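Local coordinates for thioesterase domain-containing protein (Pseudomonas aeruginosa, PDB 3F1T), which probably acts as a hotdog-fold acyl-CoA thioesterase, perhaps hydrolysing 1,4-dihydroxy-2-naphthoyl-CoA, although its true substrate is not established, at residues L35-P40 and T60-T65; L39-A44 and E95-V100; G68-C73 and G102-Y107. All coordinates share one frame; numbering follows the deposited sequence. Where two conformers were deposited one is given.

Contact 1. Residues L35-P40 and T60-T65; sequences LTLRLP and TTLMDT
The flat peptide joining Arg38 and Leu39 presents one face to Leu62, whose CD1 methyl stands over it, 4.2 Å from Arg38 C and 4.1 Å from Leu39 N. The rest of the contact is aliphatic. Leu62 reaches out from helix 56-70 with CG anti to the backbone N (chi1 165°), and its forked end spreads along the strand: CD1 rests on Leu37 CB at 3.7 Å, while CD2 approaches Leu39 CB at 4.2 Å. One helix leucine is thus lodged between two strand leucines two residues apart. A turn further on, Leu37 CD2 meets Thr65 CG2 at 3.6 Å, the two side chains crossing at about a right angle. Thr65 can offer that methyl to the sheet because its hydroxyl is turned back into the helix: OG1 bonds to Thr61 O at 2.6 Å from above the carbonyl plane, while Thr65 N reaches the same oxygen from the opposite face. The buried hydroxyl is thereby satisfied without a strand partner. Leu35 and Leu39 extend the apolar row to Ile69 and Ala58 of the helix. Strand 35-39 and helix 60-65 run nearly antiparallel, at 161° and 9.0 Å, the packing of a central helix against its antiparallel sheet in the hotdog fold.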
loop_
_atom_site.group_PDB
_atom_site.type_symbol
_atom_site.label_atom_id
_atom_site.label_comp_id
_atom_site.label_asym_id
_atom_site.label_seq_id
_atom_site.Cartn_x
_atom_site.Cartn_y
_atom_site.Cartn_z
ATOM N N LEU B 35 11.898 16.092 -8.596
ATOM C CA LEU B 35 10.987 17.223 -8.472
ATOM C C LEU B 35 10.724 17.529 -6.996
ATOM O O LEU B 35 10.460 16.625 -6.211
ATOM C CB LEU B 35 9.666 16.916 -9.194
ATOM C CG LEU B 35 8.595 17.995 -9.079
ATOM C CD1 LEU B 35 8.829 19.079 -10.127
ATOM C CD2 LEU B 35 7.188 17.421 -9.194
ATOM N N THR B 36 10.807 18.805 -6.627
ATOM C CA THR B 36 10.516 19.258 -5.269
ATOM C C THR B 36 9.391 20.299 -5.267
ATOM O O THR B 36 9.491 21.349 -5.903
ATOM C CB THR B 36 11.768 19.872 -4.588
ATOM O OG1 THR B 36 12.867 18.965 -4.714
ATOM C CG2 THR B 36 11.512 20.133 -3.119
ATOM N N LEU B 37 8.343 20.017 -4.505
ATOM C CA LEU B 37 7.293 20.980 -4.248
ATOM C C LEU B 37 7.370 21.428 -2.799
ATOM O O LEU B 37 7.820 20.677 -1.935
ATOM C CB LEU B 37 5.917 20.345 -4.510
ATOM C CG LEU B 37 5.295 20.534 -5.891
ATOM C CD1 LEU B 37 6.204 19.988 -6.963
ATOM C CD2 LEU B 37 3.909 19.910 -5.977
ATOM N N ARG B 38 6.683 22.522 -2.510
ATOM C CA ARG B 38 6.531 22.994 -1.162
ATOM C C ARG B 38 5.061 23.302 -0.828
ATOM O O ARG B 38 4.366 23.954 -1.596
ATOM C CB ARG B 38 7.411 24.224 -0.935
ATOM C CG ARG B 38 7.312 24.778 0.464
ATOM C CD ARG B 38 7.905 26.158 0.556
ATOM N NE ARG B 38 7.094 27.157 -0.134
ATOM C CZ ARG B 38 7.263 28.467 0.018
ATOM N NH1 ARG B 38 8.123 28.919 0.914
ATOM N NH2 ARG B 38 6.560 29.322 -0.703
ATOM N N LEU B 39 4.637 22.889 0.364
ATOM C CA LEU B 39 3.386 23.329 0.961
ATOM C C LEU B 39 3.665 24.304 2.115
ATOM O O LEU B 39 4.150 23.899 3.164
ATOM C CB LEU B 39 2.628 22.105 1.467
ATOM C CG LEU B 39 1.460 22.272 2.444
ATOM C CD1 LEU B 39 0.235 22.813 1.699
ATOM C CD2 LEU B 39 1.144 20.921 3.080
ATOM N N PRO B 40 3.298 25.586 1.945
ATOM C CA PRO B 40 3.416 26.560 3.037
ATOM C C PRO B 40 2.454 26.239 4.188
ATOM O O PRO B 40 1.263 26.033 3.958
ATOM C CB PRO B 40 3.033 27.889 2.368
ATOM C CG PRO B 40 2.172 27.510 1.237
ATOM C CD PRO B 40 2.643 26.161 0.754
ATOM N N THR B 60 -0.981 14.703 1.923
ATOM C CA THR B 60 -1.388 13.782 0.865
ATOM C C THR B 60 -1.435 14.480 -0.481
ATOM O O THR B 60 -1.008 13.927 -1.495
ATOM C CB THR B 60 -2.797 13.191 1.126
ATOM O OG1 THR B 60 -2.736 12.309 2.246
ATOM C CG2 THR B 60 -3.293 12.416 -0.101
ATOM N N THR B 61 -2.178 15.578 -0.538
ATOM C CA THR B 61 -2.251 16.354 -1.761
ATOM C C THR B 61 -0.854 16.731 -2.233
ATOM O O THR B 61 -0.541 16.609 -3.411
ATOM C CB THR B 61 -3.076 17.640 -1.556
ATOM O OG1 THR B 61 -4.417 17.288 -1.179
ATOM C CG2 THR B 61 -3.112 18.442 -2.840
ATOM N N LEU B 62 -0.030 17.241 -1.321
ATOM C CA LEU B 62 1.332 17.647 -1.666
ATOM C C LEU B 62 2.031 16.491 -2.360
ATOM O O LEU B 62 2.635 16.655 -3.426
ATOM C CB LEU B 62 2.106 18.076 -0.412
ATOM C CG LEU B 62 3.630 18.192 -0.564
ATOM C CD1 LEU B 62 4.007 19.329 -1.528
ATOM C CD2 LEU B 62 4.315 18.352 0.782
HETATM N N MSE B 63 1.803 15.290 -1.841
HETATM C CA MSE B 63 2.620 14.132 -2.202
HETATM C C MSE B 63 2.046 13.344 -3.371
HETATM O O MSE B 63 2.790 12.830 -4.208
HETATM C CB MSE B 63 2.800 13.215 -0.994
HETATM C CG MSE B 63 3.672 13.818 0.074
HETATM SE SE MSE B 63 5.378 14.441 -0.585
HETATM C CE MSE B 63 5.858 12.992 -1.809
ATOM N N ASP B 64 0.724 13.271 -3.439
ATOM C CA ASP B 64 0.036 12.899 -4.669
ATOM C C ASP B 64 0.427 13.810 -5.814
ATOM O O ASP B 64 0.723 13.336 -6.906
ATOM C CB ASP B 64 -1.489 12.907 -4.489
ATOM C CG ASP B 64 -2.216 12.379 -5.707
ATOM O OD1 ASP B 64 -1.636 11.566 -6.456
ATOM O OD2 ASP B 64 -3.334 12.837 -5.971
ATOM N N THR B 65 0.348 15.125 -5.591
ATOM C CA THR B 65 0.717 16.129 -6.609
ATOM C C THR B 65 2.191 16.061 -7.013
ATOM O O THR B 65 2.529 16.091 -8.195
ATOM C CB THR B 65 0.442 17.553 -6.112
ATOM O OG1 THR B 65 -0.942 17.681 -5.770
ATOM C CG2 THR B 65 0.802 18.583 -7.182
#

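Contact 2. Residues L39-A44 and E95-V100; sequences LPYSQA and EPHKDV
Leu39 and Val100 form a hydrogen-bonded antiparallel pair at the end of the pairing between the neighbouring strands 34-39 and 100-109 of the hotdog sheet. Leu39 N donates to Val100 O at 2.8 Å, and Val100 N returns a bond to Leu39 O at 3.0 Å. Both side chains lie on the sheet face that packs against helix 56-70, where Val100 touches Leu62.

Past this pair the strand 34-39 gives way to a 3-10 turn at 41-43, and side chains take over from backbone pairing. Asp99 OD1 accepts from Tyr41 N at 2.9 Å, met on the anti side of the carboxylate and 32° out of its plane. The bond ties the first residue of the turn to segment 95-100, and the negative charge beside the start of the turn may add some electrostatic stabilisation. The other carboxylate oxygen, OD2, has a long, weak ion pair with Arg38.

Tyr41 then spreads its ring over the backbone of His97 and Lys98. With chi1 at 77°, CG sits between the backbone N and the carbonyl carbon, which carries the ring across to the other segment; over the rim of the same face, CE2 lies 3.2 Å from His97 O. The imidazole crosses the phenol ring obliquely, meeting Tyr41 OH at its own edge, and its NE2 is held by Glu50 O on the loop before the helix. The centre of the tyrosine face is taken by His97 CA in a CH-pi contact, 3.4 Å from the ring centroid and only 12° off the normal.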
loop_
_atom_site.group_PDB
_atom_site.type_symbol
_atom_site.label_atom_id
_atom_site.label_comp_id
_atom_site.label_asym_id
_atom_site.label_seq_id
_atom_site.Cartn_x
_atom_site.Cartn_y
_atom_site.Cartn_z
ATOM N N LEU B 39 4.637 22.889 0.364
ATOM C CA LEU B 39 3.386 23.329 0.961
ATOM C C LEU B 39 3.665 24.304 2.115
ATOM O O LEU B 39 4.150 23.899 3.164
ATOM C CB LEU B 39 2.628 22.105 1.467
ATOM C CG LEU B 39 1.460 22.272 2.444
ATOM C CD1 LEU B 39 0.235 22.813 1.699
ATOM C CD2 LEU B 39 1.144 20.921 3.080
ATOM N N PRO B 40 3.298 25.586 1.945
ATOM C CA PRO B 40 3.416 26.560 3.037
ATOM C C PRO B 40 2.454 26.239 4.188
ATOM O O PRO B 40 1.263 26.033 3.958
ATOM C CB PRO B 40 3.033 27.889 2.368
ATOM C CG PRO B 40 2.172 27.510 1.237
ATOM C CD PRO B 40 2.643 26.161 0.754
ATOM N N TYR B 41 2.965 26.158 5.409
ATOM C CA TYR B 41 2.168 25.621 6.513
ATOM C C TYR B 41 0.904 26.426 6.839
ATOM O O TYR B 41 -0.120 25.852 7.200
ATOM C CB TYR B 41 3.022 25.377 7.767
ATOM C CG TYR B 41 3.373 26.616 8.558
ATOM C CD1 TYR B 41 2.482 27.139 9.497
ATOM C CD2 TYR B 41 4.641 27.180 8.471
ATOM C CE1 TYR B 41 2.833 28.214 10.294
ATOM C CE2 TYR B 41 4.991 28.269 9.244
ATOM C CZ TYR B 41 4.090 28.773 10.167
ATOM O OH TYR B 41 4.436 29.849 10.955
ATOM N N SER B 42 0.959 27.744 6.656
ATOM C CA SER B 42 -0.166 28.605 7.003
ATOM C C SER B 42 -1.430 28.232 6.240
ATOM O O SER B 42 -2.537 28.497 6.692
ATOM C CB SER B 42 0.175 30.072 6.741
ATOM O OG SER B 42 0.705 30.235 5.434
ATOM N N GLN B 43 -1.265 27.535 5.124
ATOM C CA GLN B 43 -2.379 27.285 4.209
ATOM C C GLN B 43 -3.100 25.957 4.477
ATOM O O GLN B 43 -4.133 25.671 3.869
ATOM C CB GLN B 43 -1.894 27.375 2.758
ATOM C CG GLN B 43 -1.429 28.786 2.378
ATOM C CD GLN B 43 -2.559 29.803 2.432
ATOM O OE1 GLN B 43 -2.699 30.551 3.405
ATOM N NE2 GLN B 43 -3.398 29.805 1.401
ATOM N N ALA B 44 -2.632 25.225 5.488
ATOM C CA ALA B 44 -3.093 23.859 5.726
ATOM C C ALA B 44 -3.340 23.562 7.204
ATOM O O ALA B 44 -3.319 22.404 7.606
ATOM C CB ALA B 44 -2.112 22.875 5.160
ATOM N N GLU B 95 6.488 18.684 12.228
ATOM C CA GLU B 95 6.689 19.782 13.182
ATOM C C GLU B 95 5.762 20.945 12.869
ATOM O O GLU B 95 5.528 21.256 11.700
ATOM C CB GLU B 95 8.133 20.274 13.153
ATOM C CG GLU B 95 9.145 19.245 13.606
ATOM C CD GLU B 95 10.551 19.577 13.144
ATOM O OE1 GLU B 95 11.050 20.668 13.508
ATOM O OE2 GLU B 95 11.138 18.776 12.375
ATOM N N PRO B 96 5.194 21.569 13.910
ATOM C CA PRO B 96 4.326 22.721 13.686
ATOM C C PRO B 96 5.097 23.963 13.244
ATOM O O PRO B 96 6.305 24.036 13.431
ATOM C CB PRO B 96 3.668 22.942 15.055
ATOM C CG PRO B 96 4.586 22.293 16.037
ATOM C CD PRO B 96 5.172 21.121 15.315
ATOM N N HIS B 97 4.410 24.877 12.566
ATOM C CA HIS B 97 5.002 26.146 12.130
ATOM C C HIS B 97 6.205 25.969 11.212
ATOM O O HIS B 97 7.111 26.803 11.202
ATOM C CB HIS B 97 5.385 27.024 13.335
ATOM C CG HIS B 97 4.238 27.343 14.241
ATOM N ND1 HIS B 97 4.061 26.725 15.464
ATOM C CD2 HIS B 97 3.194 28.195 14.094
ATOM C CE1 HIS B 97 2.965 27.193 16.035
ATOM N NE2 HIS B 97 2.430 28.098 15.232
ATOM N N LYS B 98 6.194 24.906 10.410
ATOM C CA LYS B 98 7.255 24.686 9.435
ATOM C C LYS B 98 6.682 24.221 8.106
ATOM O O LYS B 98 5.786 23.383 8.069
ATOM C CB LYS B 98 8.280 23.676 9.962
ATOM C CG LYS B 98 9.392 24.303 10.820
ATOM C CD LYS B 98 10.392 23.262 11.300
ATOM C CE LYS B 98 11.200 23.801 12.457
ATOM N NZ LYS B 98 12.093 22.765 13.074
ATOM N N ASP B 99 7.154 24.818 7.016
ATOM C CA ASP B 99 6.731 24.396 5.680
ATOM C C ASP B 99 7.059 22.924 5.454
ATOM O O ASP B 99 8.093 22.435 5.917
ATOM C CB ASP B 99 7.394 25.247 4.603
ATOM C CG ASP B 99 6.774 26.624 4.480
ATOM O OD1 ASP B 99 5.712 26.881 5.103
ATOM O OD2 ASP B 99 7.321 27.435 3.707
ATOM N N VAL B 100 6.218 22.244 4.672
ATOM C CA VAL B 100 6.487 20.858 4.278
ATOM C C VAL B 100 6.916 20.760 2.819
ATOM O O VAL B 100 6.219 21.241 1.915
ATOM C CB VAL B 100 5.260 19.926 4.532
ATOM C CG1 VAL B 100 5.625 18.459 4.272
ATOM C CG2 VAL B 100 4.749 20.099 5.949
#

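Contact 3. Residues G68-C73 and G102-Y107; sequences GISTVC and GFAECY
Ser70 OG, facing Ala104 and Cys106 across the contact, is gripped by Cys67 O one turn back in the helix and by Thr116 OG1 on strand 113-121. Its chi1 of 78° turns the hydroxyl back along the helix to Cys67 O, with Ala104 still beside it. The contact with strand 100-109 itself is made by small groups. Ala104 CB lies 3.9 Å from Ser70 OG and 4.0 Å from Ser70 CB, a methyl set alongside the whole short serine side chain. Cys106 SG comes next along the same strand face, 3.8 Å from Ser70 OG and 3.3 Å from Ser70 O. The carbonyl already accepts from Cys73 N in the following 3-10 turn, so the thiol lies against a peptide oxygen that has a backbone partner. SG also touches Thr71 CA, at 3.8 Å.

Thr71 turns its side chain away from the strand and ties up its hydroxyl locally: OG1 donates to Gly68 O at 2.7 Å, with a C=O...donor angle of 172°. That bond helps fasten the 3-10 turn at 71-73 to the helix before it.

With a serine, an alanine and a cysteine at the interface, the backbones approach closely, Ser70 CA lying 6.1 Å from Ala104 CA. The chemistry implies that a buried hydroxyl is satisfied by groups flanking the contact, while the touch between the two segments is close packing of small groups, with the thiol set against a carbonyl oxygen.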
loop_
_atom_site.group_PDB
_atom_site.type_symbol
_atom_site.label_atom_id
_atom_site.label_comp_id
_atom_site.label_asym_id
_atom_site.label_seq_id
_atom_site.Cartn_x
_atom_site.Cartn_y
_atom_site.Cartn_z
ATOM N N GLY B 68 2.710 12.851 -9.127
ATOM C CA GLY B 68 2.104 13.097 -10.436
ATOM C C GLY B 68 2.978 13.971 -11.309
ATOM O O GLY B 68 3.243 13.651 -12.484
ATOM N N ILE B 69 3.445 15.084 -10.752
ATOM C CA ILE B 69 4.136 16.061 -11.581
ATOM C C ILE B 69 5.563 15.639 -11.913
ATOM O O ILE B 69 6.151 16.095 -12.893
ATOM C CB ILE B 69 4.105 17.451 -10.933
ATOM C CG1 ILE B 69 2.669 17.981 -10.908
ATOM C CG2 ILE B 69 4.992 18.412 -11.703
ATOM C CD1 ILE B 69 2.559 19.394 -10.354
ATOM N N SER B 70 6.123 14.763 -11.094
ATOM C CA SER B 70 7.480 14.274 -11.315
ATOM C C SER B 70 7.597 13.435 -12.576
ATOM O O SER B 70 8.697 13.251 -13.101
ATOM C CB SER B 70 7.975 13.475 -10.104
ATOM O OG SER B 70 7.416 12.176 -10.094
ATOM N N THR B 71 6.459 13.052 -13.148
ATOM C CA THR B 71 6.460 12.394 -14.455
ATOM C C THR B 71 7.046 13.292 -15.538
ATOM O O THR B 71 7.488 12.795 -16.568
ATOM C CB THR B 71 5.043 11.950 -14.887
ATOM O OG1 THR B 71 4.184 13.094 -14.965
ATOM C CG2 THR B 71 4.461 10.979 -13.889
ATOM N N VAL B 72 7.030 14.614 -15.321
ATOM C CA VAL B 72 7.558 15.548 -16.312
ATOM C C VAL B 72 9.037 15.271 -16.503
ATOM O O VAL B 72 9.602 15.541 -17.568
ATOM C CB VAL B 72 7.345 17.045 -15.944
ATOM C CG1 VAL B 72 5.865 17.370 -15.740
ATOM C CG2 VAL B 72 8.182 17.452 -14.719
ATOM N N CYS B 73 9.641 14.638 -15.507
ATOM C CA CYS B 73 11.077 14.446 -15.513
ATOM C C CYS B 73 11.462 13.392 -16.518
ATOM O O CYS B 73 12.637 13.236 -16.816
ATOM C CB CYS B 73 11.587 14.041 -14.136
ATOM S SG CYS B 73 11.292 15.293 -12.872
ATOM N N GLY B 102 7.878 18.279 -0.480
ATOM C CA GLY B 102 7.709 16.962 -1.060
ATOM C C GLY B 102 8.737 16.791 -2.145
ATOM O O GLY B 102 9.014 17.733 -2.870
ATOM N N PHE B 103 9.381 15.625 -2.187
ATOM C CA PHE B 103 10.256 15.263 -3.297
ATOM C C PHE B 103 9.798 13.939 -3.907
ATOM O O PHE B 103 9.310 13.058 -3.193
ATOM C CB PHE B 103 11.699 15.132 -2.816
ATOM C CG PHE B 103 12.625 14.537 -3.838
ATOM C CD1 PHE B 103 12.876 13.176 -3.856
ATOM C CD2 PHE B 103 13.154 15.324 -4.846
ATOM C CE1 PHE B 103 13.655 12.605 -4.848
ATOM C CE2 PHE B 103 13.974 14.772 -5.813
ATOM C CZ PHE B 103 14.222 13.404 -5.815
ATOM N N ALA B 104 9.864 13.841 -5.234
ATOM C CA ALA B 104 9.664 12.561 -5.906
ATOM C C ALA B 104 10.565 12.377 -7.117
ATOM O O ALA B 104 10.925 13.344 -7.802
ATOM C CB ALA B 104 8.210 12.376 -6.299
ATOM N N GLU B 105 10.779 11.121 -7.474
ATOM C CA GLU B 105 11.648 10.772 -8.575
ATOM C C GLU B 105 11.050 9.526 -9.232
ATOM O O GLU B 105 10.729 8.570 -8.538
ATOM C CB GLU B 105 13.039 10.444 -8.025
ATOM C CG GLU B 105 14.097 10.202 -9.109
ATOM C CD GLU B 105 15.465 9.823 -8.525
ATOM O OE1 GLU B 105 15.508 9.074 -7.504
ATOM O OE2 GLU B 105 16.492 10.249 -9.117
ATOM N N CYS B 106 10.860 9.556 -10.550
ATOM C CA CYS B 106 10.471 8.359 -11.307
ATOM C C CYS B 106 11.565 7.301 -11.292
ATOM O O CYS B 106 12.723 7.605 -11.566
ATOM C CB CYS B 106 10.127 8.721 -12.749
ATOM S SG CYS B 106 8.825 9.941 -12.863
ATOM N N TYR B 107 11.208 6.065 -10.947
ATOM C CA TYR B 107 12.193 4.990 -10.860
ATOM C C TYR B 107 11.929 3.863 -11.867
ATOM O O TYR B 107 12.825 3.064 -12.168
ATOM C CB TYR B 107 12.290 4.447 -9.430
ATOM C CG TYR B 107 11.053 3.725 -8.950
ATOM C CD1 TYR B 107 10.886 2.360 -9.177
ATOM C CD2 TYR B 107 10.070 4.390 -8.232
ATOM C CE1 TYR B 107 9.737 1.712 -8.797
ATOM C CE2 TYR B 107 8.945 3.719 -7.767
ATOM C CZ TYR B 107 8.826 2.367 -7.989
ATOM O OH TYR B 107 7.706 1.698 -7.552
#

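How the contacts relate
From the N terminus, strand 34-39 opens contacts 1 and 2 together, with Leu39 and Pro40 in both. Contact 1 closes first, when the chain returns as helix 56-70. Contact 3 starts at the end of that helix, so contacts 1 and 3 follow in series. Contact 2 closes only at 95-100, after contact 3 has opened, and contact 3 closes at once in the adjoining strand; these two therefore cross, though their centres lie about 21 Å apart. Contacts 1 and 3 pin successive parts of the helix to neighbouring strands, bridged by a probable hydrogen bond between Leu37 O and Gly102 N. Contact 2 fastens the loops at the opposite end of that strand pair.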